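Local coordinates for Lmo0547 protein (Listeria monocytogenes, PDB 4R9N) that probably binds a sugar effector and regulates transcription as a DNA-binding member of the SorC family, at residues V181-G193 with E229-D241. Numbering follows the deposited sequence. Where two conformers were deposited one is given.
Sequences VGDINSRFFTADG and EALVAALNAGLID
Phe-189, on the second strand of the antiparallel beta-hairpin 181-190, packs on the alanine-rich face of helix 229-236 in this Rossmann-like, putative sugar-binding domain. Its ring edge meets Ala-230 O, in the ring plane and 3.5 Å from CZ, and Ala-233 CB; CZ also touches Ala-234 CB. With CG between the backbone N and the carbonyl carbon (chi1 55°), the ring is carried toward the helix. Gly-182 O lies over one ring face, offset toward the rim. Deeper in, Ile-184 CD1 packs 3.8 Å from Ala-234 CB and meets Leu-239 CD1, just past the Schellman motif at Gly-238. At the outer end Val-181 CG1 lies against Glu-229 CD, the side chains crossing at about a right angle, and Val-181 CG2 packs on Ala-233 CB. At two glycines the backbone itself meets an alanine methyl: Gly-182 CA is 3.8 Å from Ala-230 CB, Gly-193 CA 3.7 Å from Ala-237 CB. No direct hydrogen bond joins the segments; one water bridges Val-181 O to Glu-229 OE1, another Ala-191 O to Ala-233 O. Val-181 and Gly-182 form a classic beta bulge opposite Phe-189. Leu-209 and Leu-212 of helix 209-213 also pack on Ile-184. In the turn beyond, Thr-190 OG1 hydrogen-bonds Asp-192 OD1 at 2.6 Å, on its syn side and 33° out of the carboxylate plane.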
ATOM      1  N   VAL A 181     -12.984   0.348  -8.783  1.00 21.47           N
ATOM      2  CA  VAL A 181     -13.074  -0.854  -7.956  1.00 22.65           C
ATOM      3  C   VAL A 181     -12.136  -0.898  -6.768  1.00 22.41           C
ATOM      4  O   VAL A 181     -12.346  -1.672  -5.855  1.00 23.88           O
ATOM      5  CB  VAL A 181     -12.893  -2.138  -8.778  1.00 23.27           C
ATOM      6  CG1 VAL A 181     -13.934  -2.178  -9.868  1.00 24.69           C
ATOM      7  CG2 VAL A 181     -11.491  -2.273  -9.328  1.00 24.33           C
ATOM      8  N   GLY A 182     -11.083  -0.079  -6.764  1.00 21.19           N
ATOM      9  CA  GLY A 182     -10.174  -0.094  -5.613  1.00 21.41           C
ATOM     10  C   GLY A 182      -9.249   1.097  -5.585  1.00 19.98           C
ATOM     11  O   GLY A 182      -9.260   1.967  -6.481  1.00 19.57           O
ATOM     12  N   ASP A 183      -8.437   1.154  -4.543  1.00 19.58           N
ATOM     13  CA  ASP A 183      -7.356   2.149  -4.493  1.00 21.04           C
ATOM     14  C   ASP A 183      -6.082   1.585  -3.875  1.00 17.96           C
ATOM     15  O   ASP A 183      -6.131   0.703  -3.065  1.00 18.31           O
ATOM     16  CB  ASP A 183      -7.765   3.443  -3.814  1.00 25.54           C
ATOM     17  CG  ASP A 183      -8.210   3.276  -2.395  1.00 34.15           C
ATOM     18  OD1 ASP A 183      -9.351   2.795  -2.172  1.00 39.60           O
ATOM     19  OD2 ASP A 183      -7.474   3.738  -1.477  1.00 39.24           O
ATOM     20  N   ILE A 184      -4.963   2.080  -4.340  1.00 18.76           N
ATOM     21  CA  ILE A 184      -3.619   1.771  -3.807  1.00 18.05           C
ATOM     22  C   ILE A 184      -2.928   3.139  -3.763  1.00 17.53           C
ATOM     23  O   ILE A 184      -2.951   3.873  -4.777  1.00 16.61           O
ATOM     24  CB  ILE A 184      -2.814   0.771  -4.718  1.00 18.89           C
ATOM     25  CG1 ILE A 184      -3.384  -0.645  -4.587  1.00 20.21           C
ATOM     26  CG2 ILE A 184      -1.347   0.772  -4.324  1.00 19.59           C
ATOM     27  CD1 ILE A 184      -2.798  -1.626  -5.594  1.00 22.58           C
ATOM     28  N   ASN A 185      -2.385   3.516  -2.603  1.00 16.42           N
ATOM     29  CA  ASN A 185      -1.637   4.768  -2.451  1.00 16.76           C
ATOM     30  C   ASN A 185      -2.508   5.964  -2.890  1.00 16.55           C
ATOM     31  O   ASN A 185      -2.010   6.902  -3.482  1.00 15.65           O
ATOM     32  CB  ASN A 185      -0.307   4.714  -3.223  1.00 17.41           C
ATOM     33  CG  ASN A 185       0.720   5.670  -2.676  1.00 18.21           C
ATOM     34  OD1 ASN A 185       0.904   5.762  -1.433  1.00 18.77           O
ATOM     35  ND2 ASN A 185       1.414   6.371  -3.574  1.00 18.36           N
ATOM     36  N   SER A 186      -3.790   5.901  -2.498  1.00 15.58           N
ATOM     37  CA  SER A 186      -4.787   6.905  -2.822  0.60 17.69           C
ATOM     38  C   SER A 186      -4.951   7.177  -4.327  1.00 17.82           C
ATOM     39  O   SER A 186      -5.371   8.284  -4.719  1.00 17.37           O
ATOM     40  CB  SER A 186      -4.494   8.243  -2.145  0.60 18.70           C
ATOM     41  OG  SER A 186      -5.580   9.157  -2.294  0.60 19.36           O
ATOM     42  N   ARG A 187      -4.646   6.194  -5.158  1.00 16.68           N
ATOM     43  CA  ARG A 187      -4.958   6.255  -6.587  1.00 17.69           C
ATOM     44  C   ARG A 187      -6.055   5.192  -6.855  1.00 17.51           C
ATOM     45  O   ARG A 187      -5.865   4.032  -6.506  1.00 18.93           O
ATOM     46  CB  ARG A 187      -3.756   5.960  -7.448  1.00 17.04           C
ATOM     47  CG  ARG A 187      -2.617   6.896  -7.259  1.00 18.40           C
ATOM     48  CD  ARG A 187      -2.961   8.358  -7.540  1.00 19.98           C
ATOM     49  NE  ARG A 187      -1.775   9.196  -7.463  1.00 20.87           N
ATOM     50  CZ  ARG A 187      -1.233   9.885  -8.473  1.00 21.82           C
ATOM     51  NH1 ARG A 187      -1.731   9.850  -9.739  1.00 21.78           N
ATOM     52  NH2 ARG A 187      -0.153  10.581  -8.211  1.00 19.51           N
ATOM     53  N   PHE A 188      -7.165   5.634  -7.436  1.00 16.50           N
ATOM     54  CA  PHE A 188      -8.420   4.873  -7.616  1.00 17.76           C
ATOM     55  C   PHE A 188      -8.449   4.291  -8.991  1.00 18.50           C
ATOM     56  O   PHE A 188      -8.307   5.034  -9.962  1.00 20.07           O
ATOM     57  CB  PHE A 188      -9.556   5.857  -7.406  1.00 19.92           C
ATOM     58  CG  PHE A 188      -9.629   6.302  -6.004  1.00 20.84           C
ATOM     59  CD1 PHE A 188     -10.269   5.519  -5.051  1.00 22.93           C
ATOM     60  CD2 PHE A 188      -9.009   7.490  -5.592  1.00 24.43           C
ATOM     61  CE1 PHE A 188     -10.312   5.892  -3.718  1.00 22.93           C
ATOM     62  CE2 PHE A 188      -9.036   7.844  -4.259  1.00 23.69           C
ATOM     63  CZ  PHE A 188      -9.691   7.059  -3.333  1.00 24.88           C
ATOM     64  N   PHE A 189      -8.563   2.975  -9.093  1.00 17.64           N
ATOM     65  CA  PHE A 189      -8.447   2.278 -10.349  1.00 18.62           C
ATOM     66  C   PHE A 189      -9.714   1.514 -10.695  1.00 19.36           C
ATOM     67  O   PHE A 189     -10.525   1.144  -9.855  1.00 20.28           O
ATOM     68  CB  PHE A 189      -7.213   1.340 -10.376  1.00 18.71           C
ATOM     69  CG  PHE A 189      -7.171   0.358  -9.243  1.00 19.32           C
ATOM     70  CD1 PHE A 189      -6.499   0.680  -8.048  1.00 19.53           C
ATOM     71  CD2 PHE A 189      -7.784  -0.874  -9.346  1.00 20.77           C
ATOM     72  CE1 PHE A 189      -6.383  -0.272  -7.004  1.00 18.79           C
ATOM     73  CE2 PHE A 189      -7.708  -1.807  -8.301  1.00 21.21           C
ATOM     74  CZ  PHE A 189      -6.972  -1.516  -7.123  1.00 19.66           C
ATOM     75  N   THR A 190      -9.902   1.376 -11.992  1.00 22.18           N
ATOM     76  CA  THR A 190     -10.946   0.572 -12.580  1.00 24.53           C
ATOM     77  C   THR A 190     -10.557  -0.903 -12.620  1.00 25.59           C
ATOM     78  O   THR A 190      -9.472  -1.271 -12.201  1.00 22.50           O
ATOM     79  CB  THR A 190     -11.256   1.082 -14.000  1.00 26.58           C
ATOM     80  OG1 THR A 190     -10.040   1.256 -14.729  1.00 26.81           O
ATOM     81  CG2 THR A 190     -11.955   2.455 -13.915  1.00 29.53           C
ATOM     82  N   ALA A 191     -11.447  -1.744 -13.157  1.00 26.68           N
ATOM     83  CA  ALA A 191     -11.234  -3.175 -13.188  1.00 29.05           C
ATOM     84  C   ALA A 191      -9.960  -3.580 -13.924  1.00 27.94           C
ATOM     85  O   ALA A 191      -9.407  -4.642 -13.676  1.00 31.20           O
ATOM     86  CB  ALA A 191     -12.439  -3.871 -13.806  1.00 31.44           C
ATOM     87  N   ASP A 192      -9.492  -2.777 -14.838  1.00 28.25           N
ATOM     88  CA  ASP A 192      -8.282  -3.120 -15.571  1.00 30.02           C
ATOM     89  C   ASP A 192      -7.031  -2.704 -14.846  1.00 30.03           C
ATOM     90  O   ASP A 192      -5.950  -2.748 -15.402  1.00 29.27           O
ATOM     91  CB  ASP A 192      -8.322  -2.527 -16.987  1.00 34.18           C
ATOM     92  CG  ASP A 192      -8.449  -1.032 -17.003  1.00 36.67           C
ATOM     93  OD1 ASP A 192      -8.493  -0.414 -15.904  1.00 33.92           O
ATOM     94  OD2 ASP A 192      -8.519  -0.477 -18.146  1.00 39.15           O
ATOM     95  N   GLY A 193      -7.189  -2.210 -13.611  1.00 28.87           N
ATOM     96  CA  GLY A 193      -6.072  -1.735 -12.815  1.00 27.43           C
ATOM     97  C   GLY A 193      -5.501  -0.411 -13.237  1.00 26.72           C
ATOM     98  O   GLY A 193      -4.419  -0.063 -12.793  1.00 27.24           O
ATOM     99  N   GLU A 229     -12.531  -7.781  -4.838  1.00 28.25           N
ATOM    100  CA  GLU A 229     -12.572  -7.179  -6.150  1.00 28.70           C
ATOM    101  C   GLU A 229     -11.388  -6.235  -6.385  1.00 26.30           C
ATOM    102  O   GLU A 229     -10.719  -6.263  -7.440  1.00 26.75           O
ATOM    103  CB  GLU A 229     -13.932  -6.482  -6.323  1.00 32.07           C
ATOM    104  CG  GLU A 229     -14.101  -5.714  -7.608  1.00 36.80           C
ATOM    105  CD  GLU A 229     -15.497  -5.044  -7.740  1.00 41.07           C
ATOM    106  OE1 GLU A 229     -15.960  -4.283  -6.835  1.00 48.45           O
ATOM    107  OE2 GLU A 229     -16.105  -5.255  -8.782  1.00 42.52           O
ATOM    108  N   ALA A 230     -11.111  -5.393  -5.404  1.00 25.31           N
ATOM    109  CA  ALA A 230      -9.982  -4.461  -5.493  1.00 22.58           C
ATOM    110  C   ALA A 230      -8.661  -5.198  -5.646  1.00 22.10           C
ATOM    111  O   ALA A 230      -7.832  -4.862  -6.452  1.00 20.90           O
ATOM    112  CB  ALA A 230      -9.930  -3.615  -4.240  1.00 22.06           C
ATOM    113  N   LEU A 231      -8.463  -6.195  -4.814  1.00 21.53           N
ATOM    114  CA  LEU A 231      -7.208  -6.973  -4.857  1.00 22.54           C
ATOM    115  C   LEU A 231      -6.998  -7.741  -6.140  1.00 22.60           C
ATOM    116  O   LEU A 231      -5.889  -7.753  -6.783  1.00 21.21           O
ATOM    117  CB  LEU A 231      -7.203  -7.889  -3.651  1.00 21.76           C
ATOM    118  CG  LEU A 231      -5.984  -8.753  -3.467  1.00 23.37           C
ATOM    119  CD1 LEU A 231      -4.738  -7.895  -3.417  1.00 23.30           C
ATOM    120  CD2 LEU A 231      -6.162  -9.506  -2.166  1.00 24.26           C
ATOM    121  N   VAL A 232      -8.074  -8.377  -6.560  1.00 25.95           N
ATOM    122  CA  VAL A 232      -8.020  -9.138  -7.800  1.00 28.11           C
ATOM    123  C   VAL A 232      -7.719  -8.278  -8.993  1.00 26.31           C
ATOM    124  O   VAL A 232      -6.867  -8.622  -9.826  1.00 27.54           O
ATOM    125  CB  VAL A 232      -9.273  -9.997  -8.022  1.00 33.06           C
ATOM    126  CG1 VAL A 232      -9.328 -10.516  -9.463  1.00 35.98           C
ATOM    127  CG2 VAL A 232      -9.255 -11.167  -7.047  1.00 35.45           C
ATOM    128  N   ALA A 233      -8.328  -7.102  -9.065  1.00 26.21           N
ATOM    129  CA  ALA A 233      -8.005  -6.210 -10.143  1.00 26.22           C
ATOM    130  C   ALA A 233      -6.549  -5.753 -10.105  1.00 24.71           C
ATOM    131  O   ALA A 233      -5.879  -5.640 -11.153  1.00 23.77           O
ATOM    132  CB  ALA A 233      -8.966  -5.005 -10.124  1.00 26.68           C
ATOM    133  N   ALA A 234      -6.050  -5.432  -8.915  1.00 22.37           N
ATOM    134  CA  ALA A 234      -4.686  -5.009  -8.818  1.00 22.66           C
ATOM    135  C   ALA A 234      -3.690  -6.092  -9.249  1.00 21.29           C
ATOM    136  O   ALA A 234      -2.666  -5.808  -9.902  1.00 21.72           O
ATOM    137  CB  ALA A 234      -4.398  -4.552  -7.388  1.00 22.23           C
ATOM    138  N   LEU A 235      -3.969  -7.290  -8.820  1.00 22.28           N
ATOM    139  CA  LEU A 235      -3.126  -8.461  -9.108  1.00 24.91           C
ATOM    140  C   LEU A 235      -3.127  -8.774 -10.592  1.00 28.08           C
ATOM    141  O   LEU A 235      -2.058  -8.945 -11.168  1.00 26.33           O
ATOM    142  CB  LEU A 235      -3.589  -9.705  -8.365  1.00 24.98           C
ATOM    143  CG  LEU A 235      -3.317  -9.727  -6.880  1.00 25.17           C
ATOM    144  CD1 LEU A 235      -4.101 -10.809  -6.167  1.00 27.36           C
ATOM    145  CD2 LEU A 235      -1.816  -9.822  -6.605  1.00 26.10           C
ATOM    146  N   ASN A 236      -4.308  -8.735 -11.209  1.00 29.98           N
ATOM    147  CA  ASN A 236      -4.426  -8.943 -12.685  1.00 34.42           C
ATOM    148  C   ASN A 236      -3.687  -7.913 -13.543  1.00 35.00           C
ATOM    149  O   ASN A 236      -3.143  -8.264 -14.612  1.00 33.28           O
ATOM    150  CB  ASN A 236      -5.912  -9.004 -13.113  1.00 38.08           C
ATOM    151  CG  ASN A 236      -6.613 -10.260 -12.593  1.00 44.39           C
ATOM    152  OD1 ASN A 236      -5.966 -11.251 -12.254  1.00 43.88           O
ATOM    153  ND2 ASN A 236      -7.931 -10.219 -12.528  1.00 51.93           N
ATOM    154  N   ALA A 237      -3.628  -6.671 -13.057  1.00 26.64           N
ATOM    155  CA  ALA A 237      -2.923  -5.602 -13.723  1.00 28.92           C
ATOM    156  C   ALA A 237      -1.422  -5.618 -13.504  1.00 29.93           C
ATOM    157  O   ALA A 237      -0.717  -4.760 -14.024  1.00 29.45           O
ATOM    158  CB  ALA A 237      -3.472  -4.263 -13.245  1.00 28.44           C
ATOM    159  N   GLY A 238      -0.913  -6.542 -12.694  1.00 29.93           N
ATOM    160  CA  GLY A 238       0.511  -6.617 -12.472  1.00 29.87           C
ATOM    161  C   GLY A 238       1.055  -5.498 -11.620  1.00 28.39           C
ATOM    162  O   GLY A 238       2.209  -5.111 -11.757  1.00 29.89           O
ATOM    163  N   LEU A 239       0.236  -4.926 -10.763  1.00 25.64           N
ATOM    164  CA  LEU A 239       0.734  -3.830  -9.919  1.00 25.85           C
ATOM    165  C   LEU A 239       1.555  -4.358  -8.723  1.00 25.86           C
ATOM    166  O   LEU A 239       2.235  -3.576  -8.070  1.00 26.87           O
ATOM    167  CB  LEU A 239      -0.406  -3.055  -9.346  1.00 26.29           C
ATOM    168  CG  LEU A 239      -1.255  -2.359 -10.399  1.00 28.13           C
ATOM    169  CD1 LEU A 239      -2.469  -1.667  -9.787  1.00 27.69           C
ATOM    170  CD2 LEU A 239      -0.356  -1.347 -11.143  1.00 29.63           C
ATOM    171  N   ILE A 240       1.412  -5.652  -8.429  1.00 24.29           N
ATOM    172  CA  ILE A 240       1.871  -6.258  -7.182  1.00 23.19           C
ATOM    173  C   ILE A 240       2.718  -7.456  -7.522  1.00 26.41           C
ATOM    174  O   ILE A 240       2.348  -8.312  -8.316  1.00 28.77           O
ATOM    175  CB  ILE A 240       0.692  -6.742  -6.327  1.00 23.70           C
ATOM    176  CG1 ILE A 240      -0.091  -5.562  -5.813  1.00 25.95           C
ATOM    177  CG2 ILE A 240       1.140  -7.685  -5.191  1.00 24.23           C
ATOM    178  CD1 ILE A 240      -1.528  -5.914  -5.473  1.00 30.14           C
ATOM    179  N   ASP A 241       3.812  -7.575  -6.809  1.00 23.42           N
ATOM    180  CA  ASP A 241       4.781  -8.681  -6.967  1.00 25.31           C
ATOM    181  C   ASP A 241       4.724  -9.717  -5.855  1.00 22.16           C
ATOM    182  O   ASP A 241       4.967 -10.910  -6.097  1.00 23.56           O
ATOM    183  CB  ASP A 241       6.188  -8.112  -7.102  1.00 26.23           C
ATOM    184  CG  ASP A 241       6.304  -7.144  -8.278  1.00 31.20           C
ATOM    185  OD1 ASP A 241       6.040  -7.611  -9.441  1.00 36.97           O
ATOM    186  OD2 ASP A 241       6.626  -5.919  -8.069  1.00 26.56           O
TER
HETATM  187  O   HOH W   1     -14.422  -2.615  -4.703  1.00 33.67           O
HETATM  188  O   HOH W   2      -7.021  -5.755 -13.672  1.00 27.93           O